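PDB 6B3P: Amy13K from Eubacterium rectale DSM 17629, which binds starch-derived malto-oligosaccharides through tandem family 26 carbohydrate-binding modules of a surface-anchored alpha-amylase, probably holding starch close to the enzyme. Local coordinates for residues Tyr107-Asn118 / Phe167-Thr175; Gln157-Cys165 / Asn177-Thr185. All blocks are in the same frame, centred on the assembly; numbering follows the deposited sequence.

Contact 1 (Tyr107-Asn118 / Phe167-Thr175); sequences YLASGMGSTIYN and FNNNNGTQT. With GLC (alpha-D-glucopyranose), chain D; EDO (1,2-ethanediol), chain G; FMT (formic acid), chain O.
The Phe167 ring is sandwiched between Tyr107 and Asn118. Over one face stands Tyr107 CB, 3.4 Å from the centroid of the Phe167 ring; over the opposite face sits the amide nitrogen of Asn118, with ND2 3.3 Å from CE1 of Phe167 and its amide plane turned 63° from the ring. The two aromatic rings are nearly parallel but slid apart, so that each puts its CB, rather than its ring, over the other's centre. Tyr107 CG lies anti to the backbone N (chi1 -179°), which carries its ring along the Phe167 side chain to the methyl of Thr175, CE1 to CG2 3.4 Å. The Tyr107 hydroxyl is hydrogen-bonded to Gly193 O, while Asn118 OD1 is bonded to the Tyr155 hydroxyl. This packing fills the interior between two sheets of the second module, a beta-sandwich: Tyr107 lies near the end of strand 101-108 in one sheet, whereas Asn118 and Phe167 face each other as a non-hydrogen-bonded antiparallel pair in the other. The next pair, Tyr117 and Asn168, is hydrogen-bonded, Tyr117 N reaching Asn168 O at 2.7 Å. Met112, from the loop between strands 101-108 and 116-121, packs on the turn that follows strand 163-168. Its bent chain brings CE within 3.6 Å of Asn168 C and 3.9 Å of Thr173 CG2, and its carbonyl O accepts from Asn169 ND2 at 3.1 Å, in the plane of that amide. On the sheet's other face the Tyr117 ring reaches Asn170 CB at 3.7 Å from CE1, and a water joins Tyr117 OH to Asn170 ND2.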
loop_
_atom_site.group_PDB
_atom_site.type_symbol
_atom_site.label_atom_id
_atom_site.label_comp_id
_atom_site.label_asym_id
_atom_site.label_seq_id
_atom_site.Cartn_x
_atom_site.Cartn_y
_atom_site.Cartn_z
ATOM N N TYR A 107 -2.507 12.977 1.857
ATOM C CA TYR A 107 -3.554 13.840 2.394
ATOM C C TYR A 107 -3.903 14.976 1.442
ATOM O O TYR A 107 -3.025 15.683 0.949
ATOM C CB TYR A 107 -3.142 14.426 3.741
ATOM C CG TYR A 107 -4.213 15.306 4.336
ATOM C CD1 TYR A 107 -5.437 14.772 4.721
ATOM C CD2 TYR A 107 -4.011 16.670 4.503
ATOM C CE1 TYR A 107 -6.427 15.569 5.260
ATOM C CE2 TYR A 107 -4.995 17.477 5.042
ATOM C CZ TYR A 107 -6.201 16.921 5.418
ATOM O OH TYR A 107 -7.182 17.719 5.957
ATOM N N LEU A 108 -5.199 15.149 1.208
ATOM C CA LEU A 108 -5.701 16.217 0.356
ATOM C C LEU A 108 -5.990 17.469 1.173
ATOM O O LEU A 108 -7.017 17.556 1.845
ATOM C CB LEU A 108 -6.968 15.769 -0.366
ATOM C CG LEU A 108 -7.669 16.819 -1.227
ATOM C CD1 LEU A 108 -6.763 17.292 -2.347
ATOM C CD2 LEU A 108 -8.954 16.241 -1.781
ATOM N N ALA A 109 -5.084 18.438 1.109
ATOM C CA ALA A 109 -5.266 19.694 1.822
ATOM C C ALA A 109 -6.162 20.638 1.029
ATOM O O ALA A 109 -5.882 20.950 -0.131
ATOM C CB ALA A 109 -3.925 20.348 2.097
ATOM N N SER A 110 -7.242 21.084 1.665
ATOM C CA SER A 110 -8.181 22.017 1.053
ATOM C C SER A 110 -8.484 23.178 1.990
ATOM O O SER A 110 -9.082 22.994 3.051
ATOM C CB SER A 110 -9.484 21.310 0.678
ATOM O OG SER A 110 -10.521 22.247 0.439
ATOM N N GLY A 111 -8.073 24.375 1.585
ATOM C CA GLY A 111 -8.374 25.585 2.327
ATOM C C GLY A 111 -7.901 25.556 3.767
ATOM O O GLY A 111 -8.646 25.915 4.680
ATOM N N MET A 112 -6.660 25.125 3.968
ATOM C CA MET A 112 -6.029 25.165 5.282
ATOM C C MET A 112 -4.566 25.579 5.136
ATOM O O MET A 112 -3.742 25.319 6.015
ATOM C CB MET A 112 -6.144 23.808 5.985
ATOM C CG MET A 112 -5.527 22.650 5.224
ATOM S SD MET A 112 -5.845 21.058 6.015
ATOM C CE MET A 112 -4.720 21.119 7.411
ATOM N N GLY A 113 -4.254 26.227 4.016
ATOM C CA GLY A 113 -2.930 26.773 3.778
ATOM C C GLY A 113 -2.025 25.842 2.996
ATOM O O GLY A 113 -2.484 24.844 2.437
ATOM N N SER A 114 -0.735 26.170 2.961
ATOM C CA SER A 114 0.239 25.428 2.166
ATOM C C SER A 114 1.326 24.810 3.045
ATOM O O SER A 114 2.208 24.103 2.552
ATOM C CB SER A 114 0.866 26.342 1.112
ATOM O OG SER A 114 1.615 27.385 1.715
ATOM N N THR A 115 1.258 25.086 4.346
ATOM C CA THR A 115 2.157 24.477 5.319
ATOM C C THR A 115 1.412 23.388 6.075
ATOM O O THR A 115 0.587 23.676 6.944
ATOM C CB THR A 115 2.716 25.508 6.313
ATOM O OG1 THR A 115 1.642 26.282 6.863
ATOM C CG2 THR A 115 3.709 26.431 5.620
ATOM N N ILE A 116 1.709 22.138 5.732
ATOM C CA ILE A 116 1.005 20.989 6.287
ATOM C C ILE A 116 1.946 20.140 7.132
ATOM O O ILE A 116 3.123 19.981 6.805
ATOM C CB ILE A 116 0.390 20.115 5.174
ATOM C CG1 ILE A 116 -0.429 20.976 4.205
ATOM C CG2 ILE A 116 -0.471 19.005 5.771
ATOM C CD1 ILE A 116 -1.595 21.706 4.850
ATOM N N TYR A 117 1.408 19.599 8.221
ATOM C CA TYR A 117 2.167 18.766 9.143
ATOM C C TYR A 117 1.511 17.398 9.294
ATOM O O TYR A 117 0.307 17.251 9.089
ATOM C CB TYR A 117 2.269 19.435 10.516
ATOM C CG TYR A 117 3.006 20.751 10.522
ATOM C CD1 TYR A 117 2.360 21.934 10.184
ATOM C CD2 TYR A 117 4.345 20.815 10.882
ATOM C CE1 TYR A 117 3.031 23.141 10.195
ATOM C CE2 TYR A 117 5.024 22.015 10.898
ATOM C CZ TYR A 117 4.362 23.177 10.554
ATOM O OH TYR A 117 5.032 24.377 10.568
ATOM N N ASN A 118 2.313 16.398 9.649
ATOM C CA ASN A 118 1.784 15.107 10.070
ATOM C C ASN A 118 2.307 14.739 11.446
ATOM O O ASN A 118 3.518 14.684 11.667
ATOM C CB ASN A 118 2.144 14.009 9.072
ATOM C CG ASN A 118 1.527 12.671 9.438
ATOM O OD1 ASN A 118 2.142 11.858 10.128
ATOM N ND2 ASN A 118 0.299 12.443 8.989
ATOM N N PHE A 167 -3.174 14.752 10.223
ATOM C CA PHE A 167 -2.716 15.828 9.351
ATOM C C PHE A 167 -3.264 17.150 9.878
ATOM O O PHE A 167 -4.399 17.206 10.343
ATOM C CB PHE A 167 -3.159 15.591 7.905
ATOM C CG PHE A 167 -2.472 14.426 7.244
ATOM C CD1 PHE A 167 -1.227 14.582 6.655
ATOM C CD2 PHE A 167 -3.072 13.177 7.208
ATOM C CE1 PHE A 167 -0.591 13.516 6.044
ATOM C CE2 PHE A 167 -2.439 12.106 6.599
ATOM C CZ PHE A 167 -1.199 12.277 6.016
ATOM N N ASN A 168 -2.457 18.207 9.815
ATOM C CA ASN A 168 -2.859 19.506 10.351
ATOM C C ASN A 168 -2.036 20.649 9.763
ATOM O O ASN A 168 -1.068 20.416 9.039
ATOM C CB ASN A 168 -2.734 19.514 11.878
ATOM C CG ASN A 168 -1.291 19.456 12.347
ATOM O OD1 ASN A 168 -0.597 20.471 12.386
ATOM N ND2 ASN A 168 -0.838 18.265 12.716
ATOM N N ASN A 169 -2.430 21.882 10.083
ATOM C CA ASN A 169 -1.719 23.071 9.615
ATOM C C ASN A 169 -1.092 23.873 10.754
ATOM O O ASN A 169 -0.598 24.979 10.536
ATOM C CB ASN A 169 -2.662 23.973 8.807
ATOM C CG ASN A 169 -3.844 24.480 9.622
ATOM O OD1 ASN A 169 -3.952 24.226 10.821
ATOM N ND2 ASN A 169 -4.739 25.210 8.962
ATOM N N ASN A 170 -1.101 23.304 11.956
ATOM C CA ASN A 170 -0.599 23.992 13.142
ATOM C C ASN A 170 -1.289 25.339 13.336
ATOM O O ASN A 170 -0.651 26.324 13.707
ATOM C CB ASN A 170 0.914 24.193 13.042
ATOM C CG ASN A 170 1.547 24.548 14.375
ATOM O OD1 ASN A 170 0.970 24.303 15.435
ATOM N ND2 ASN A 170 2.740 25.129 14.330
ATOM N N ASN A 171 -2.593 25.380 13.078
ATOM C CA ASN A 171 -3.339 26.630 13.153
ATOM C C ASN A 171 -4.844 26.395 13.252
ATOM O O ASN A 171 -5.637 27.118 12.647
ATOM C CB ASN A 171 -3.022 27.502 11.933
ATOM C CG ASN A 171 -3.396 28.960 12.136
ATOM O OD1 ASN A 171 -3.424 29.457 13.263
ATOM N ND2 ASN A 171 -3.686 29.654 11.039
ATOM N N GLY A 172 -5.230 25.373 14.011
ATOM C CA GLY A 172 -6.628 25.131 14.320
ATOM C C GLY A 172 -7.345 24.141 13.419
ATOM O O GLY A 172 -8.494 23.787 13.690
ATOM N N THR A 173 -6.679 23.694 12.357
ATOM C CA THR A 173 -7.275 22.733 11.431
ATOM C C THR A 173 -6.509 21.413 11.455
ATOM O O THR A 173 -5.296 21.379 11.252
ATOM C CB THR A 173 -7.313 23.278 9.987
ATOM O OG1 THR A 173 -7.988 24.541 9.967
ATOM C CG2 THR A 173 -8.041 22.309 9.057
ATOM N N GLN A 174 -7.231 20.326 11.709
ATOM C CA GLN A 174 -6.634 18.998 11.762
ATOM C C GLN A 174 -7.659 17.926 11.410
ATOM O O GLN A 174 -8.863 18.175 11.445
ATOM C CB GLN A 174 -6.051 18.724 13.151
ATOM C CG GLN A 174 -7.102 18.548 14.244
ATOM C CD GLN A 174 -6.492 18.249 15.600
ATOM O OE1 GLN A 174 -6.653 17.153 16.138
ATOM N NE2 GLN A 174 -5.792 19.225 16.163
ATOM N N THR A 175 -7.172 16.733 11.081
ATOM C CA THR A 175 -8.042 15.598 10.789
ATOM C C THR A 175 -8.454 14.889 12.072
ATOM O O THR A 175 -7.912 15.159 13.144
ATOM C CB THR A 175 -7.347 14.570 9.866
ATOM O OG1 THR A 175 -6.216 14.004 10.539
ATOM C CG2 THR A 175 -6.887 15.221 8.572
HETATM C C1 GLC D . -2.694 18.375 19.982
HETATM C C2 GLC D . -3.767 17.807 19.067
HETATM C C3 GLC D . -4.279 16.488 19.549
HETATM C C4 GLC D . -3.126 15.565 19.792
HETATM C C5 GLC D . -2.128 16.196 20.738
HETATM C C6 GLC D . -0.929 15.315 20.963
HETATM O O1 GLC D . -3.223 18.875 21.212
HETATM O O2 GLC D . -4.851 18.671 18.975
HETATM O O3 GLC D . -5.129 15.899 18.592
HETATM O O4 GLC D . -3.634 14.367 20.332
HETATM O O5 GLC D . -1.697 17.396 20.189
HETATM O O6 GLC D . -0.095 15.808 21.964
HETATM C C1 EDO G . -3.511 23.221 16.459
HETATM O O1 EDO G . -2.171 23.527 16.056
HETATM C C2 EDO G . -4.255 22.539 15.314
HETATM O O2 EDO G . -3.551 22.746 14.083
HETATM C C FMT O . -10.519 21.081 11.938
HETATM O O1 FMT O . -10.088 21.049 13.090
HETATM O O2 FMT O . -11.614 20.607 11.641
HETATM O O HOH W 1 3.329 26.500 11.591
#

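Contact 2 (Gln157-Cys165 / Asn177-Thr185). With GLC (alpha-D-glucopyranose), chain B.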
loop_
_atom_site.group_PDB
_atom_site.type_symbol
_atom_site.label_atom_id
_atom_site.label_comp_id
_atom_site.label_asym_id
_atom_site.label_seq_id
_atom_site.Cartn_x
_atom_site.Cartn_y
_atom_site.Cartn_z
ATOM N N GLN A 157 9.121 1.216 8.930
ATOM C CA GLN A 157 9.412 0.454 10.144
ATOM C C GLN A 157 10.099 -0.866 9.821
ATOM O O GLN A 157 9.967 -1.386 8.713
ATOM C CB GLN A 157 8.131 0.171 10.930
ATOM C CG GLN A 157 7.282 1.392 11.224
ATOM C CD GLN A 157 6.013 1.039 11.971
ATOM O OE1 GLN A 157 6.030 0.846 13.186
ATOM N NE2 GLN A 157 4.905 0.943 11.245
ATOM N N ASP A 158 10.825 -1.405 10.795
ATOM C CA ASP A 158 11.456 -2.712 10.649
ATOM C C ASP A 158 10.460 -3.840 10.896
ATOM O O ASP A 158 10.682 -4.975 10.469
ATOM C CB ASP A 158 12.639 -2.851 11.609
ATOM C CG ASP A 158 13.773 -1.897 11.280
ATOM O OD1 ASP A 158 13.682 -1.192 10.254
ATOM O OD2 ASP A 158 14.761 -1.854 12.041
ATOM N N VAL A 159 9.367 -3.519 11.585
ATOM C CA VAL A 159 8.345 -4.503 11.914
ATOM C C VAL A 159 6.965 -4.023 11.480
ATOM O O VAL A 159 6.751 -2.835 11.234
ATOM C CB VAL A 159 8.325 -4.818 13.427
ATOM C CG1 VAL A 159 9.677 -5.370 13.871
ATOM C CG2 VAL A 159 7.949 -3.577 14.242
ATOM N N LYS A 160 6.034 -4.964 11.395
ATOM C CA LYS A 160 4.691 -4.700 10.903
ATOM C C LYS A 160 3.785 -4.209 12.027
ATOM O O LYS A 160 2.990 -4.975 12.575
ATOM C CB LYS A 160 4.123 -5.969 10.275
ATOM C CG LYS A 160 2.817 -5.798 9.545
ATOM C CD LYS A 160 2.430 -7.119 8.914
ATOM C CE LYS A 160 1.010 -7.111 8.408
ATOM N NZ LYS A 160 0.018 -7.017 9.517
ATOM N N GLN A 161 3.908 -2.927 12.363
ATOM C CA GLN A 161 3.178 -2.362 13.491
ATOM C C GLN A 161 2.199 -1.283 13.056
ATOM O O GLN A 161 2.570 -0.333 12.367
ATOM C CB GLN A 161 4.156 -1.784 14.515
ATOM C CG GLN A 161 3.500 -1.405 15.836
ATOM C CD GLN A 161 4.484 -1.336 16.986
ATOM O OE1 GLN A 161 5.292 -2.244 17.183
ATOM N NE2 GLN A 161 4.418 -0.255 17.757
ATOM N N ASN A 162 0.944 -1.442 13.464
ATOM C CA ASN A 162 -0.063 -0.417 13.238
ATOM C C ASN A 162 0.290 0.835 14.027
ATOM O O ASN A 162 0.990 0.769 15.038
ATOM C CB ASN A 162 -1.454 -0.918 13.637
ATOM C CG ASN A 162 -1.912 -2.104 12.806
ATOM O OD1 ASN A 162 -1.382 -2.363 11.725
ATOM N ND2 ASN A 162 -2.907 -2.827 13.306
ATOM N N PHE A 163 -0.191 1.977 13.556
ATOM C CA PHE A 163 0.032 3.237 14.245
ATOM C C PHE A 163 -1.080 4.211 13.891
ATOM O O PHE A 163 -2.001 3.868 13.149
ATOM C CB PHE A 163 1.400 3.821 13.882
ATOM C CG PHE A 163 1.587 4.073 12.416
ATOM C CD1 PHE A 163 1.983 3.050 11.571
ATOM C CD2 PHE A 163 1.381 5.335 11.883
ATOM C CE1 PHE A 163 2.162 3.280 10.221
ATOM C CE2 PHE A 163 1.558 5.570 10.533
ATOM C CZ PHE A 163 1.949 4.541 9.701
ATOM N N SER A 164 -0.992 5.419 14.434
ATOM C CA SER A 164 -1.989 6.446 14.176
ATOM C C SER A 164 -1.308 7.744 13.787
ATOM O O SER A 164 -0.153 7.972 14.142
ATOM C CB SER A 164 -2.869 6.664 15.406
ATOM O OG SER A 164 -3.419 5.442 15.866
ATOM N N CYS A 165 -2.017 8.593 13.051
ATOM C CA CYS A 165 -1.477 9.896 12.696
ATOM C C CYS A 165 -2.574 10.927 12.450
ATOM O O CYS A 165 -3.752 10.589 12.331
ATOM C CB CYS A 165 -0.580 9.788 11.459
ATOM S SG CYS A 165 -1.459 9.403 9.932
ATOM N N ASN A 177 -8.381 11.382 14.262
ATOM C CA ASN A 177 -7.373 10.344 14.394
ATOM C C ASN A 177 -7.467 9.367 13.234
ATOM O O ASN A 177 -8.532 8.804 12.982
ATOM C CB ASN A 177 -7.541 9.580 15.697
ATOM C CG ASN A 177 -7.168 10.397 16.910
ATOM O OD1 ASN A 177 -6.911 11.601 16.822
ATOM N ND2 ASN A 177 -7.142 9.738 18.059
ATOM N N ILE A 178 -6.355 9.170 12.535
ATOM C CA ILE A 178 -6.287 8.188 11.459
ATOM C C ILE A 178 -5.603 6.931 11.978
ATOM O O ILE A 178 -4.412 6.949 12.270
ATOM C CB ILE A 178 -5.520 8.730 10.239
ATOM C CG1 ILE A 178 -6.162 10.025 9.733
ATOM C CG2 ILE A 178 -5.488 7.688 9.121
ATOM C CD1 ILE A 178 -5.213 10.900 8.954
ATOM N N ASP A 179 -6.361 5.845 12.093
ATOM C CA ASP A 179 -5.815 4.578 12.567
ATOM C C ASP A 179 -5.309 3.757 11.388
ATOM O O ASP A 179 -6.096 3.213 10.613
ATOM C CB ASP A 179 -6.862 3.795 13.358
ATOM C CG ASP A 179 -7.323 4.529 14.604
ATOM O OD1 ASP A 179 -6.567 5.385 15.113
ATOM O OD2 ASP A 179 -8.440 4.243 15.078
ATOM N N VAL A 180 -3.988 3.675 11.264
ATOM C CA VAL A 180 -3.356 3.014 10.129
ATOM C C VAL A 180 -3.131 1.532 10.403
ATOM O O VAL A 180 -2.355 1.166 11.286
ATOM C CB VAL A 180 -2.004 3.681 9.780
ATOM C CG1 VAL A 180 -1.324 2.974 8.606
ATOM C CG2 VAL A 180 -2.209 5.158 9.470
ATOM N N SER A 181 -3.825 0.689 9.645
ATOM C CA SER A 181 -3.558 -0.744 9.645
ATOM C C SER A 181 -2.532 -1.073 8.568
ATOM O O SER A 181 -2.806 -0.930 7.377
ATOM C CB SER A 181 -4.842 -1.543 9.412
ATOM O OG SER A 181 -5.755 -1.368 10.481
ATOM N N VAL A 182 -1.349 -1.505 8.992
ATOM C CA VAL A 182 -0.305 -1.917 8.059
ATOM C C VAL A 182 -0.582 -3.348 7.610
ATOM O O VAL A 182 -0.465 -4.288 8.396
ATOM C CB VAL A 182 1.102 -1.812 8.693
ATOM C CG1 VAL A 182 2.177 -2.206 7.687
ATOM C CG2 VAL A 182 1.347 -0.393 9.206
ATOM N N THR A 183 -0.955 -3.498 6.342
ATOM C CA THR A 183 -1.388 -4.782 5.795
ATOM C C THR A 183 -0.342 -5.403 4.873
ATOM O O THR A 183 -0.533 -6.507 4.366
ATOM C CB THR A 183 -2.708 -4.626 5.017
ATOM O OG1 THR A 183 -2.561 -3.603 4.023
ATOM C CG2 THR A 183 -3.842 -4.253 5.965
ATOM N N SER A 184 0.761 -4.694 4.656
ATOM C CA SER A 184 1.828 -5.186 3.793
ATOM C C SER A 184 3.060 -4.298 3.911
ATOM O O SER A 184 3.031 -3.276 4.596
ATOM C CB SER A 184 1.363 -5.236 2.339
ATOM O OG SER A 184 1.405 -3.949 1.750
ATOM N N THR A 185 4.136 -4.688 3.233
ATOM C CA THR A 185 5.378 -3.923 3.252
ATOM C C THR A 185 5.288 -2.634 2.431
ATOM O O THR A 185 6.198 -1.804 2.470
ATOM C CB THR A 185 6.557 -4.763 2.722
ATOM O OG1 THR A 185 6.226 -5.300 1.435
ATOM C CG2 THR A 185 6.875 -5.904 3.673
HETATM C C1 GLC B . -3.492 13.236 19.493
HETATM C C2 GLC B . -4.803 12.501 19.477
HETATM C C3 GLC B . -5.037 11.807 20.795
HETATM C C4 GLC B . -3.855 10.953 21.157
HETATM C C5 GLC B . -2.602 11.788 21.149
HETATM C C6 GLC B . -1.379 10.968 21.495
HETATM O O2 GLC B . -5.841 13.394 19.169
HETATM O O3 GLC B . -6.165 10.995 20.707
HETATM O O4 GLC B . -4.088 10.311 22.405
HETATM O O5 GLC B . -2.456 12.362 19.874
HETATM O O6 GLC B . -0.201 11.729 21.579
#
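Val180 packs over one face of the Phe163 ring: its CB is 4.0 Å from the ring centroid and nearly on the normal, and CG1 comes 3.8 Å from CZ. Phe163 CG sits between the backbone N and the carbonyl carbon (chi1 59°), which lays the ring alongside Val180, both side chains pointing the same way. Val182, just past the strand, is packed as closely, its CG2 methyl 3.9 Å from CE1 of Phe163 and 3.4 Å from Gln161 O, and Cys165 SG continues the buried row against Ile178 CB. With an alanine at Phe163, the face on which Val180 rests would be lost, which is likely to open a gap there and leave Val182 CG2 without its aromatic neighbour. Strands 163-168 and 178-180 form an antiparallel beta hairpin at the edge of one sheet of the second starch-binding module, and Phe163 with Val180 and Cys165 with Ile178 are its hydrogen-bonded pairs; Phe163 O takes the Val180 N-H at 2.7 Å. On the other face Ser164 OG lies 3.2 Å from Asp179 OD1, a possible hydrogen bond, and Ser164 also touches Trp121; Asp179 is exposed. On the solvent side Asn162 and Lys160, both exposed, hold Val182 by one hydrogen bond each. Asn162 OD1 receives Val182 N at 2.9 Å, the donor standing above the carbonyl plane. Lys160 runs past Val182 and bends at its last torsion (chi4 -67°), placing NZ 3.0 Å from Val182 O; the same ammonium forms a salt bridge with Glu82. At the far end Asn177 grips glucose, ND2 donating to O3 and OD1 accepting from O2.

Contacts 1 and 2 follow one another along strand 163-168, their centres about 21 Å apart. This strand pairs with 116-121 in contact 1 and with 178-180 in contact 2, so the two contacts share one antiparallel sheet. Their interiors are continuous: Phe167 CD2 lies 3.6 Å from Ile178 CD1, and Asn118 ND2 lies 3.6 Å from Cys165 SG. Each also contributes one side chain to the same maltoheptaose site. Gln174 from contact 1 holds one glucose through both amide atoms, NE2 to its O2 at 3.0 Å and OE1 from its O3, while Asn177 from contact 2 holds the next glucose of the oligosaccharide, likewise by two bonds; Tyr119, Trp121, Trp136 and Ile166 complete the pocket.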